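Local coordinates for protein dehydroascorbate reductase (Chlamydomonas reinhardtii, PDB 5XFT) that probably reduces L-dehydroascorbate to L-ascorbate, turning two molecules of glutathione into glutathione disulfide, at residues Y8-P13 with K17-P22; F23-L28 with V200-E205; A30-A33 with P37-M40; G153-L158 with H185-A190; A189-K192 with E196-H199. One frame throughout, in Å; residues are numbered along the deposited sequence.

Contact 1: Y8-P13 with K17-P22; sequences YVKGDP and KLLDCP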
# COMPACT_ATOMS: atom_id res chain seq x y z
N TYR A 8 -6.64 -0.28 -13.06
CA TYR A 8 -7.92 0.07 -12.45
C TYR A 8 -7.75 0.07 -10.94
O TYR A 8 -7.41 -0.96 -10.34
CB TYR A 8 -9.01 -0.91 -12.87
CG TYR A 8 -9.16 -1.01 -14.36
CD1 TYR A 8 -10.12 -0.27 -15.03
CD2 TYR A 8 -8.35 -1.86 -15.10
CE1 TYR A 8 -10.26 -0.36 -16.40
CE2 TYR A 8 -8.48 -1.96 -16.46
CZ TYR A 8 -9.43 -1.21 -17.11
OH TYR A 8 -9.57 -1.31 -18.48
N VAL A 9 -7.97 1.25 -10.34
CA VAL A 9 -7.77 1.49 -8.92
C VAL A 9 -9.02 2.16 -8.37
O VAL A 9 -9.92 2.56 -9.11
CB VAL A 9 -6.53 2.36 -8.64
CG1 VAL A 9 -5.26 1.65 -9.10
CG2 VAL A 9 -6.67 3.70 -9.33
N LYS A 10 -9.06 2.29 -7.04
CA LYS A 10 -10.17 2.98 -6.40
C LYS A 10 -10.00 4.49 -6.57
O LYS A 10 -8.95 5.04 -6.22
CB LYS A 10 -10.26 2.60 -4.93
CG LYS A 10 -11.21 3.49 -4.13
CD LYS A 10 -10.97 3.40 -2.63
CE LYS A 10 -12.02 4.18 -1.86
NZ LYS A 10 -12.90 3.34 -1.01
N GLY A 11 -11.01 5.15 -7.12
CA GLY A 11 -10.87 6.56 -7.37
C GLY A 11 -12.20 7.26 -7.53
O GLY A 11 -13.26 6.69 -7.26
N ASP A 12 -12.12 8.51 -7.96
CA ASP A 12 -13.30 9.31 -8.31
C ASP A 12 -13.21 9.68 -9.78
O ASP A 12 -12.55 10.68 -10.12
CB ASP A 12 -13.40 10.56 -7.44
CG ASP A 12 -14.71 11.28 -7.61
OD1 ASP A 12 -15.33 11.19 -8.70
OD2 ASP A 12 -15.14 11.95 -6.65
N PRO A 13 -13.87 8.94 -10.68
CA PRO A 13 -13.73 9.25 -12.11
C PRO A 13 -14.23 10.65 -12.46
O PRO A 13 -13.69 11.28 -13.37
CB PRO A 13 -14.57 8.16 -12.79
CG PRO A 13 -14.91 7.17 -11.71
CD PRO A 13 -14.89 7.92 -10.43
N LYS A 17 -9.52 11.72 -9.60
CA LYS A 17 -8.88 11.76 -8.29
C LYS A 17 -8.65 10.35 -7.77
O LYS A 17 -9.60 9.56 -7.65
CB LYS A 17 -9.74 12.56 -7.30
CG LYS A 17 -9.09 12.74 -5.95
CD LYS A 17 -10.07 13.31 -4.95
CE LYS A 17 -9.41 13.50 -3.59
NZ LYS A 17 -10.39 13.96 -2.57
N LEU A 18 -7.39 10.04 -7.46
CA LEU A 18 -7.03 8.76 -6.87
C LEU A 18 -7.47 8.70 -5.41
O LEU A 18 -7.36 9.68 -4.68
CB LEU A 18 -5.51 8.54 -6.96
CG LEU A 18 -4.88 7.38 -6.18
CD1 LEU A 18 -5.44 6.03 -6.64
CD2 LEU A 18 -3.36 7.39 -6.30
N LEU A 19 -7.98 7.54 -5.00
CA LEU A 19 -8.37 7.36 -3.61
C LEU A 19 -7.39 6.41 -2.90
O LEU A 19 -6.24 6.24 -3.35
CB LEU A 19 -9.83 6.91 -3.53
CG LEU A 19 -10.82 8.04 -3.89
CD1 LEU A 19 -12.27 7.64 -3.63
CD2 LEU A 19 -10.47 9.36 -3.18
N ASP A 20 -7.83 5.80 -1.81
CA ASP A 20 -6.94 5.41 -0.71
C ASP A 20 -6.62 3.92 -0.62
O ASP A 20 -5.98 3.52 0.36
CB ASP A 20 -7.55 5.87 0.61
CG ASP A 20 -8.90 5.21 0.88
OD1 ASP A 20 -9.77 5.29 -0.01
OD2 ASP A 20 -9.07 4.59 1.95
N CYS A 21 -7.04 3.10 -1.57
CA CYS A 21 -6.86 1.65 -1.41
C CYS A 21 -5.39 1.29 -1.28
O CYS A 21 -4.59 1.61 -2.18
CB CYS A 21 -7.46 0.89 -2.59
SG CYS A 21 -7.17 -0.90 -2.48
N PRO A 22 -4.98 0.64 -0.19
CA PRO A 22 -3.54 0.35 -0.00
C PRO A 22 -3.00 -0.72 -0.93
O PRO A 22 -1.79 -0.75 -1.17
CB PRO A 22 -3.46 -0.09 1.47
CG PRO A 22 -4.82 -0.65 1.76
CD PRO A 22 -5.79 0.19 0.95
O HOH W 1 -6.77 3.42 -5.03
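The D20 carboxylate takes the end of K10 on one oxygen: OD1 of D20 is met by K10 CE at 3.1 Å and by K10 CD at 3.4 Å. K10 NZ and D20 OD1 form a long salt bridge of 3.8 Å, so the CE methylene makes the nearer approach. With CG anti to the backbone N (chi1 168°), the K10 chain crosses L19 at a slant, K10 CG lying 3.7 Å from L19 CB. Cut back to alanine, K10 would probably leave D20 without this charged mate and L19 CB less covered. Backbone bonds tie the segments together: D12 N to K17 O at 2.7 Å, K17 N to D12 O at 3.2 Å and L19 N to K10 O at 2.9 Å. A water also donates to K10 O. G11 and L18 form the non-hydrogen-bonded pair between these bonds, and a CB on G11 would strike K17 O. These antiparallel bridges define the beta hairpin of strands 5-12 and 17-18, which adds strand 17-18 to the sheet of the thioredoxin-like domain. Beyond it C21 is the N-cap of helix 22-33, its SG capping a backbone N; with C24 it forms a CxxC pattern, consistent with the active-site cysteine position of dehydroascorbate reductases. Deeper down, V9 CG2 meets L18 CD1 at 3.8 Å, the two side chains crossing near a right angle.

Contact 2: F23-L28 with V200-E205; sequences FCHRVL and VDYGTE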
# COMPACT_ATOMS: atom_id res chain seq x y z
N PHE A 23 -3.86 -1.60 -1.47
CA PHE A 23 -3.39 -2.63 -2.39
C PHE A 23 -3.17 -2.07 -3.79
O PHE A 23 -2.14 -2.33 -4.43
CB PHE A 23 -4.38 -3.80 -2.39
CG PHE A 23 -4.63 -4.35 -1.02
CD1 PHE A 23 -3.83 -5.35 -0.50
CD2 PHE A 23 -5.65 -3.83 -0.22
CE1 PHE A 23 -4.05 -5.85 0.78
CE2 PHE A 23 -5.87 -4.33 1.06
CZ PHE A 23 -5.07 -5.34 1.56
N CYS A 24 -4.14 -1.28 -4.28
CA CYS A 24 -3.89 -0.42 -5.43
C CYS A 24 -2.63 0.39 -5.22
O CYS A 24 -1.78 0.48 -6.11
CB CYS A 24 -5.06 0.54 -5.65
SG CYS A 24 -6.66 -0.20 -5.95
N HIS A 25 -2.49 0.99 -4.04
CA HIS A 25 -1.30 1.77 -3.73
C HIS A 25 -0.04 0.92 -3.91
O HIS A 25 0.98 1.41 -4.41
CB HIS A 25 -1.38 2.33 -2.32
CG HIS A 25 -0.44 3.47 -2.06
ND1 HIS A 25 -0.29 4.04 -0.82
CD2 HIS A 25 0.39 4.14 -2.89
CE1 HIS A 25 0.60 5.01 -0.88
NE2 HIS A 25 1.03 5.09 -2.13
N ARG A 26 -0.10 -0.35 -3.53
CA ARG A 26 1.07 -1.22 -3.65
C ARG A 26 1.42 -1.45 -5.12
O ARG A 26 2.60 -1.34 -5.52
CB ARG A 26 0.84 -2.55 -2.93
CG ARG A 26 1.74 -3.67 -3.46
CD ARG A 26 1.26 -5.07 -3.03
NE ARG A 26 2.38 -5.98 -2.86
CZ ARG A 26 2.22 -7.29 -2.67
NH1 ARG A 26 1.00 -7.79 -2.60
NH2 ARG A 26 3.26 -8.09 -2.51
N VAL A 27 0.42 -1.75 -5.95
CA VAL A 27 0.70 -1.93 -7.37
C VAL A 27 1.27 -0.65 -7.98
O VAL A 27 2.27 -0.68 -8.71
CB VAL A 27 -0.57 -2.39 -8.11
CG1 VAL A 27 -0.36 -2.34 -9.61
CG2 VAL A 27 -0.92 -3.79 -7.66
N LEU A 28 0.66 0.50 -7.67
CA LEU A 28 1.12 1.78 -8.20
C LEU A 28 2.56 2.07 -7.80
O LEU A 28 3.38 2.51 -8.63
CB LEU A 28 0.21 2.91 -7.71
CG LEU A 28 -1.25 2.87 -8.11
CD1 LEU A 28 -1.99 3.99 -7.43
CD2 LEU A 28 -1.36 2.99 -9.60
N VAL A 200 1.92 9.23 -6.36
CA VAL A 200 0.69 8.48 -6.13
C VAL A 200 0.23 8.63 -4.69
O VAL A 200 -0.41 7.72 -4.14
CB VAL A 200 0.89 7.00 -6.51
CG1 VAL A 200 1.09 6.86 -8.02
CG2 VAL A 200 2.10 6.41 -5.78
N ASP A 201 0.53 9.77 -4.07
CA ASP A 201 0.05 10.07 -2.72
C ASP A 201 -1.38 10.59 -2.81
O ASP A 201 -1.62 11.68 -3.34
CB ASP A 201 0.96 11.08 -2.04
CG ASP A 201 0.68 11.23 -0.55
OD1 ASP A 201 -0.43 10.88 -0.10
OD2 ASP A 201 1.57 11.72 0.18
N TYR A 202 -2.33 9.81 -2.28
CA TYR A 202 -3.73 10.22 -2.30
C TYR A 202 -4.09 11.16 -1.15
O TYR A 202 -5.11 11.85 -1.24
CB TYR A 202 -4.65 8.99 -2.27
CG TYR A 202 -4.10 7.83 -1.47
CD1 TYR A 202 -4.26 7.78 -0.09
CD2 TYR A 202 -3.42 6.79 -2.09
CE1 TYR A 202 -3.76 6.72 0.65
CE2 TYR A 202 -2.92 5.73 -1.36
CZ TYR A 202 -3.09 5.70 0.01
OH TYR A 202 -2.59 4.65 0.75
N GLY A 203 -3.30 11.21 -0.09
CA GLY A 203 -3.52 12.17 0.97
C GLY A 203 -4.27 11.58 2.16
O GLY A 203 -4.89 10.52 2.09
N THR A 204 -4.22 12.31 3.28
CA THR A 204 -4.73 11.77 4.54
C THR A 204 -6.25 11.82 4.62
O THR A 204 -6.86 10.95 5.25
CB THR A 204 -4.13 12.52 5.74
OG1 THR A 204 -4.67 13.84 5.82
CG2 THR A 204 -2.61 12.59 5.62
N GLU A 205 -6.88 12.82 3.99
CA GLU A 205 -8.34 12.86 4.01
C GLU A 205 -8.92 11.70 3.23
O GLU A 205 -9.97 11.17 3.59
CB GLU A 205 -8.89 14.17 3.45
CG GLU A 205 -8.16 15.44 3.87
CD GLU A 205 -6.78 15.57 3.22
OE1 GLU A 205 -5.79 15.59 3.96
OE2 GLU A 205 -6.70 15.67 1.97
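H25 meets V200 and Y202 where helix 22-33 of the thioredoxin-like domain faces the chain leading into helix 204-212, a seam between the two domains of the glutathione transferase fold. Its CB lies near the rim of the Y202 ring, in that ring's plane. CG, placed anti to the backbone N (chi1 -162°), comes within 3.4 Å of Y202 CE2, which stands over one face of the imidazole, offset toward its rim. The pair is therefore edge-to-face, the tyrosine edge on the histidine face, with centroids 4.7 Å apart and planes at 70°. H25 ND1 and Y202 OH are 2.9 Å apart in a hydrogen bond that either could donate, the hydroxyl well off the imidazole plane; bond and ring contact together limit how the imidazole can turn. On the other branch CD2 and then NE2 lead toward V200, NE2 ending 3.6 Å from V200 O and 4.0 Å from V200 CG2. The W197 ring also meets the imidazole. The chain around Y202 is shaped by an Asx turn: D201 OD1 accepts G203 N at 2.9 Å, on the anti side and 28° out of the carboxylate plane, and also binds the hydroxyl of Y163. G203 adopts a positive phi that would jam a CB against the preceding carbonyl O. One turn on from H25, L28 packs by its CB against V200 CG1, 4.1 Å away.

Contact 3: A30-A33 with P37-M40; sequences AYEA and PYKM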
# COMPACT_ATOMS: atom_id res chain seq x y z
N ALA A 30 4.75 -0.13 -7.06
CA ALA A 30 5.58 -1.06 -7.81
C ALA A 30 5.89 -0.54 -9.21
O ALA A 30 7.03 -0.61 -9.67
CB ALA A 30 4.90 -2.43 -7.89
N TYR A 31 4.88 -0.00 -9.90
CA TYR A 31 5.11 0.54 -11.24
C TYR A 31 6.02 1.76 -11.21
O TYR A 31 6.88 1.93 -12.08
CB TYR A 31 3.78 0.88 -11.91
CG TYR A 31 3.18 -0.29 -12.66
CD1 TYR A 31 2.56 -1.33 -11.99
CD2 TYR A 31 3.26 -0.35 -14.04
CE1 TYR A 31 2.03 -2.40 -12.67
CE2 TYR A 31 2.73 -1.42 -14.74
CZ TYR A 31 2.12 -2.44 -14.05
OH TYR A 31 1.59 -3.51 -14.75
N GLU A 32 5.84 2.63 -10.21
CA GLU A 32 6.70 3.81 -10.10
C GLU A 32 8.14 3.41 -9.81
O GLU A 32 9.08 4.03 -10.33
CB GLU A 32 6.17 4.72 -8.99
CG GLU A 32 4.86 5.41 -9.34
CD GLU A 32 5.06 6.58 -10.28
OE1 GLU A 32 6.19 7.12 -10.32
OE2 GLU A 32 4.10 6.95 -10.99
N ALA A 33 8.34 2.38 -8.99
CA ALA A 33 9.69 1.96 -8.62
C ALA A 33 10.47 1.44 -9.82
O ALA A 33 11.68 1.67 -9.91
CB ALA A 33 9.63 0.90 -7.52
N PRO A 37 5.72 2.95 -17.43
CA PRO A 37 4.56 3.82 -17.66
C PRO A 37 3.26 3.06 -17.48
O PRO A 37 3.17 1.86 -17.71
CB PRO A 37 4.75 4.28 -19.12
CG PRO A 37 5.49 3.15 -19.76
CD PRO A 37 6.39 2.56 -18.69
N TYR A 38 2.24 3.80 -17.06
CA TYR A 38 0.92 3.22 -16.84
C TYR A 38 -0.11 4.32 -16.94
O TYR A 38 0.21 5.51 -16.90
CB TYR A 38 0.85 2.53 -15.47
CG TYR A 38 1.08 3.49 -14.32
CD1 TYR A 38 2.36 3.74 -13.84
CD2 TYR A 38 0.02 4.16 -13.73
CE1 TYR A 38 2.57 4.62 -12.81
CE2 TYR A 38 0.22 5.04 -12.69
CZ TYR A 38 1.49 5.27 -12.23
OH TYR A 38 1.68 6.15 -11.20
N LYS A 39 -1.37 3.91 -17.06
CA LYS A 39 -2.49 4.84 -17.06
C LYS A 39 -3.50 4.36 -16.02
O LYS A 39 -3.91 3.20 -16.05
CB LYS A 39 -3.13 4.93 -18.44
CG LYS A 39 -3.84 6.25 -18.68
CD LYS A 39 -5.29 6.03 -19.05
CE LYS A 39 -6.10 7.28 -18.79
NZ LYS A 39 -7.53 6.93 -18.53
N MET A 40 -3.90 5.25 -15.12
CA MET A 40 -4.88 4.93 -14.10
C MET A 40 -6.30 5.09 -14.63
O MET A 40 -6.62 6.10 -15.27
CB MET A 40 -4.70 5.78 -12.84
CG MET A 40 -3.51 5.37 -11.98
SD MET A 40 -2.96 6.66 -10.86
CE MET A 40 -4.28 6.60 -9.71
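Two torsions bring E32 and Y38 together. The Y38 ring is set between its backbone N and carbonyl carbon (chi1 61°), which lifts the phenol from the strand toward the helix, while E32 bends at chi2 (-77°) and turns its carboxylate across to the hydroxyl. There Y38 OH donates to E32 OE2 at 2.6 Å; OE2 receives it on its anti lone pair, away from OE1, and lies at the edge of the Y38 ring. Carboxylate and ring planes stand 88° apart, and OE2 is also 3.3 Å from Y38 CE1, evidence that the acid comes up to the rim rather than over a face. Helix 22-33 and strand 38-43 follow strand 5-12, with which strand 38-43 runs parallel; this is the beta-alpha-beta crossover of the thioredoxin fold, and the contact lies where helix gives way to strand. Below the polar tie, Y31 supplies carbon: its CB lies 3.7 Å from Y38 CD1, and its CD2 is 4.0 Å from Y38 CB. The two phenol rings are steeply inclined and 5.9 Å apart at their centroids, too oblique to count as a stack. P37 O approaches the Y31 ring at an edge, near its plane, with 4.3 Å to CD2. M40 CG borders the Y38 ring in its plane. From outside the pair, V200 touches Y38, while E196 and H199 of helix 195-199 pack on E32.

Contact 4: G153-L158 with H185-A190; sequences GTDCSL and HKYLAA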
# COMPACT_ATOMS: atom_id res chain seq x y z
N GLY A 153 9.94 -4.43 -2.87
CA GLY A 153 8.65 -5.11 -2.84
C GLY A 153 8.00 -5.03 -1.47
O GLY A 153 6.78 -4.90 -1.34
N THR A 154 8.83 -5.10 -0.42
CA THR A 154 8.36 -4.93 0.95
C THR A 154 7.95 -3.49 1.23
O THR A 154 6.97 -3.24 1.94
CB THR A 154 9.45 -5.39 1.92
OG1 THR A 154 9.60 -6.81 1.82
CG2 THR A 154 9.10 -5.00 3.35
N ASP A 155 8.68 -2.52 0.67
CA ASP A 155 8.25 -1.13 0.75
C ASP A 155 6.88 -0.96 0.09
O ASP A 155 5.99 -0.30 0.63
CB ASP A 155 9.27 -0.22 0.07
CG ASP A 155 10.56 -0.09 0.85
OD1 ASP A 155 10.50 0.02 2.09
OD2 ASP A 155 11.63 -0.12 0.20
N CYS A 156 6.72 -1.54 -1.10
CA CYS A 156 5.48 -1.39 -1.85
C CYS A 156 4.31 -2.03 -1.11
O CYS A 156 3.18 -1.51 -1.19
CB CYS A 156 5.62 -2.00 -3.24
SG CYS A 156 6.81 -1.13 -4.30
N SER A 157 4.54 -3.13 -0.40
CA SER A 157 3.44 -3.76 0.33
C SER A 157 3.16 -3.09 1.67
O SER A 157 2.00 -2.93 2.06
CB SER A 157 3.74 -5.24 0.54
OG SER A 157 2.73 -5.83 1.34
N LEU A 158 4.21 -2.69 2.40
CA LEU A 158 4.06 -2.28 3.79
C LEU A 158 3.91 -0.79 3.97
O LEU A 158 3.24 -0.35 4.91
CB LEU A 158 5.26 -2.75 4.61
CG LEU A 158 5.33 -4.22 5.00
CD1 LEU A 158 6.48 -4.44 5.96
CD2 LEU A 158 4.01 -4.68 5.62
N HIS A 185 10.11 6.44 11.96
CA HIS A 185 9.87 7.85 11.67
C HIS A 185 10.72 8.31 10.50
O HIS A 185 10.23 8.98 9.58
CB HIS A 185 10.13 8.70 12.92
CG HIS A 185 9.13 8.50 14.01
ND1 HIS A 185 7.92 9.17 14.04
CD2 HIS A 185 9.15 7.70 15.10
CE1 HIS A 185 7.24 8.79 15.11
NE2 HIS A 185 7.96 7.90 15.77
N LYS A 186 12.01 7.95 10.50
CA LYS A 186 12.82 8.30 9.34
C LYS A 186 12.41 7.51 8.10
O LYS A 186 12.61 8.00 6.99
CB LYS A 186 14.32 8.12 9.62
CG LYS A 186 14.67 7.01 10.58
CD LYS A 186 16.14 7.05 10.98
CE LYS A 186 16.50 8.27 11.82
NZ LYS A 186 17.97 8.40 12.04
N TYR A 187 11.84 6.32 8.28
CA TYR A 187 11.25 5.62 7.14
C TYR A 187 10.13 6.44 6.52
O TYR A 187 10.10 6.65 5.30
CB TYR A 187 10.73 4.25 7.59
CG TYR A 187 10.13 3.37 6.50
CD1 TYR A 187 10.88 2.92 5.43
CD2 TYR A 187 8.81 2.96 6.59
CE1 TYR A 187 10.33 2.11 4.46
CE2 TYR A 187 8.25 2.15 5.62
CZ TYR A 187 9.01 1.72 4.56
OH TYR A 187 8.43 0.91 3.60
N LEU A 188 9.22 6.95 7.35
CA LEU A 188 8.13 7.78 6.83
C LEU A 188 8.67 9.03 6.15
O LEU A 188 8.25 9.37 5.04
CB LEU A 188 7.15 8.13 7.94
CG LEU A 188 6.18 6.99 8.26
CD1 LEU A 188 5.76 7.01 9.72
CD2 LEU A 188 4.96 7.03 7.35
N ALA A 189 9.62 9.73 6.79
CA ALA A 189 10.20 10.92 6.15
C ALA A 189 10.84 10.57 4.81
O ALA A 189 10.68 11.30 3.83
CB ALA A 189 11.21 11.57 7.09
N ALA A 190 11.56 9.45 4.76
CA ALA A 190 12.21 9.02 3.52
C ALA A 190 11.19 8.76 2.43
O ALA A 190 11.36 9.19 1.28
CB ALA A 190 13.06 7.78 3.78
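Y187 reaches from helix 182-193 to D155 in the first turn of helix 153-173, spanning a CA separation of 9.8 Å by side chains alone. D155 is the third residue of its helix, and its OD2 accepts weakly from the backbone N of N152, just before it; this is one half of a capping box, consistent with the N-capping box found at this helix in the glutathione transferase family. The tyrosine CG is anti to the backbone N (chi1 -178°), which stretches the ring straight out from its helix toward D155. The aspartate takes the complementary setting, CG anti to its carbonyl carbon (chi1 -71°), swinging the carboxylate back beside its own N and toward the tip of Y187. The result is a single donated bond, Y187 OH to D155 OD1 at 2.7 Å, met on the anti side and 17° out of the carboxylate plane. Carboxylate and ring are moderately inclined. OD1 has a second donor in the backbone N of F146, and OD2 takes the N of G147, so the buried acid is gripped by several N-H and O-H groups, which would probably favour its ionised form. F146 also meets the Y187 ring edge-to-face. D155 OD1 lies in the plane of the Y187 ring, 3.2 Å from Y187 CE1 and 3.3 Å from Y187 CZ, while Y187 OH reaches to 3.5 Å from D155 CA.

Contact 5: A189-K192 with E196-H199; sequences AALK and EWQH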
# COMPACT_ATOMS: atom_id res chain seq x y z
N ALA A 189 9.62 9.73 6.79
CA ALA A 189 10.20 10.92 6.15
C ALA A 189 10.84 10.57 4.81
O ALA A 189 10.68 11.30 3.83
CB ALA A 189 11.21 11.57 7.09
N ALA A 190 11.56 9.45 4.76
CA ALA A 190 12.21 9.02 3.52
C ALA A 190 11.19 8.76 2.43
O ALA A 190 11.36 9.19 1.28
CB ALA A 190 13.06 7.78 3.78
N LEU A 191 10.11 8.04 2.76
CA LEU A 191 9.06 7.77 1.77
C LEU A 191 8.43 9.07 1.28
O LEU A 191 8.23 9.25 0.07
CB LEU A 191 7.98 6.86 2.37
CG LEU A 191 8.37 5.41 2.59
CD1 LEU A 191 7.39 4.75 3.51
CD2 LEU A 191 8.41 4.70 1.26
N LYS A 192 8.12 9.98 2.20
CA LYS A 192 7.55 11.25 1.79
C LYS A 192 8.51 12.06 0.93
O LYS A 192 8.06 12.92 0.16
CB LYS A 192 7.11 12.03 3.03
CG LYS A 192 6.13 11.24 3.90
CD LYS A 192 5.14 12.13 4.62
CE LYS A 192 5.50 12.31 6.08
NZ LYS A 192 4.31 12.70 6.88
N GLU A 196 8.66 8.77 -6.35
CA GLU A 196 7.75 7.66 -6.60
C GLU A 196 6.56 7.69 -5.65
O GLU A 196 5.42 7.45 -6.06
CB GLU A 196 8.49 6.32 -6.47
CG GLU A 196 9.52 6.04 -7.56
CD GLU A 196 10.92 6.52 -7.19
OE1 GLU A 196 11.08 7.70 -6.83
OE2 GLU A 196 11.85 5.68 -7.26
N TRP A 197 6.82 8.00 -4.38
CA TRP A 197 5.74 8.14 -3.41
C TRP A 197 4.89 9.37 -3.70
O TRP A 197 3.66 9.33 -3.62
CB TRP A 197 6.33 8.21 -2.00
CG TRP A 197 5.33 8.42 -0.91
CD1 TRP A 197 4.85 9.62 -0.45
CD2 TRP A 197 4.70 7.41 -0.11
NE1 TRP A 197 3.96 9.42 0.57
CE2 TRP A 197 3.85 8.07 0.80
CE3 TRP A 197 4.78 6.02 -0.08
CZ2 TRP A 197 3.08 7.38 1.73
CZ3 TRP A 197 4.01 5.33 0.85
CH2 TRP A 197 3.17 6.01 1.74
N GLN A 198 5.55 10.49 -4.06
CA GLN A 198 4.82 11.73 -4.33
C GLN A 198 3.88 11.59 -5.51
O GLN A 198 2.84 12.26 -5.56
CB GLN A 198 5.81 12.87 -4.59
CG GLN A 198 6.62 13.29 -3.39
CD GLN A 198 7.67 14.33 -3.73
OE1 GLN A 198 7.81 14.74 -4.88
NE2 GLN A 198 8.42 14.76 -2.72
N HIS A 199 4.22 10.74 -6.48
CA HIS A 199 3.40 10.65 -7.68
C HIS A 199 2.03 10.07 -7.38
O HIS A 199 1.06 10.40 -8.07
CB HIS A 199 4.12 9.83 -8.74
CG HIS A 199 5.35 10.50 -9.28
ND1 HIS A 199 5.70 11.78 -8.93
CD2 HIS A 199 6.30 10.06 -10.14
CE1 HIS A 199 6.82 12.11 -9.55
NE2 HIS A 199 7.20 11.08 -10.30
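Between L191 and W197 the backbones come to 6.2 Å at their CA atoms, where the end of helix 182-193 is followed at once by the short helix 195-199. The turn places L191 O directly against the root of the indole, 3.0 Å from W197 CB and 3.2 Å from its CG. W197 holds CG anti to the backbone N (chi1 177°), and this lays one face of the ring along the preceding helix. Over that face sit L191 CB and K192 N, both offset toward the rim, while L191 CD2 adds a contact of 4.1 Å to W197 CE3. On the solvent side, Q198 extends its chain so that NE2 donates to K192 O, a weak bond of 3.4 Å, though nearly straight at 164°. With the indole gone, as in a serine here, L191 would probably be left partly uncovered and a gap opened between the helices and beside H25. Elsewhere the indole meets the rings of Y163 and H25 and touches A159 and L29. Two successive helices of the helical C-terminal domain of the glutathione transferase fold meet here, and W197 joins them to helix 22-33.

From the N terminus, contact 1 closes first, a hairpin closed just as helix 22-33 begins. Contact 2 then opens on that helix and shuts only at 200-205, making the longest loop; contacts 3, 4 and 5 all lie within its span. Contact 3 closes the short step from helix 22-33 to strand 38-43. Contact 4 joins helices 153-173 and 182-193, and contact 5 begins on A189 and A190, where contact 4 ends, so the two are chained through helix 182-193. Contacts 1 and 3 belong to the thioredoxin-like half, contacts 4 and 5 to the helical half, and contact 2 bridges them, with H25 touching W197 of contact 5.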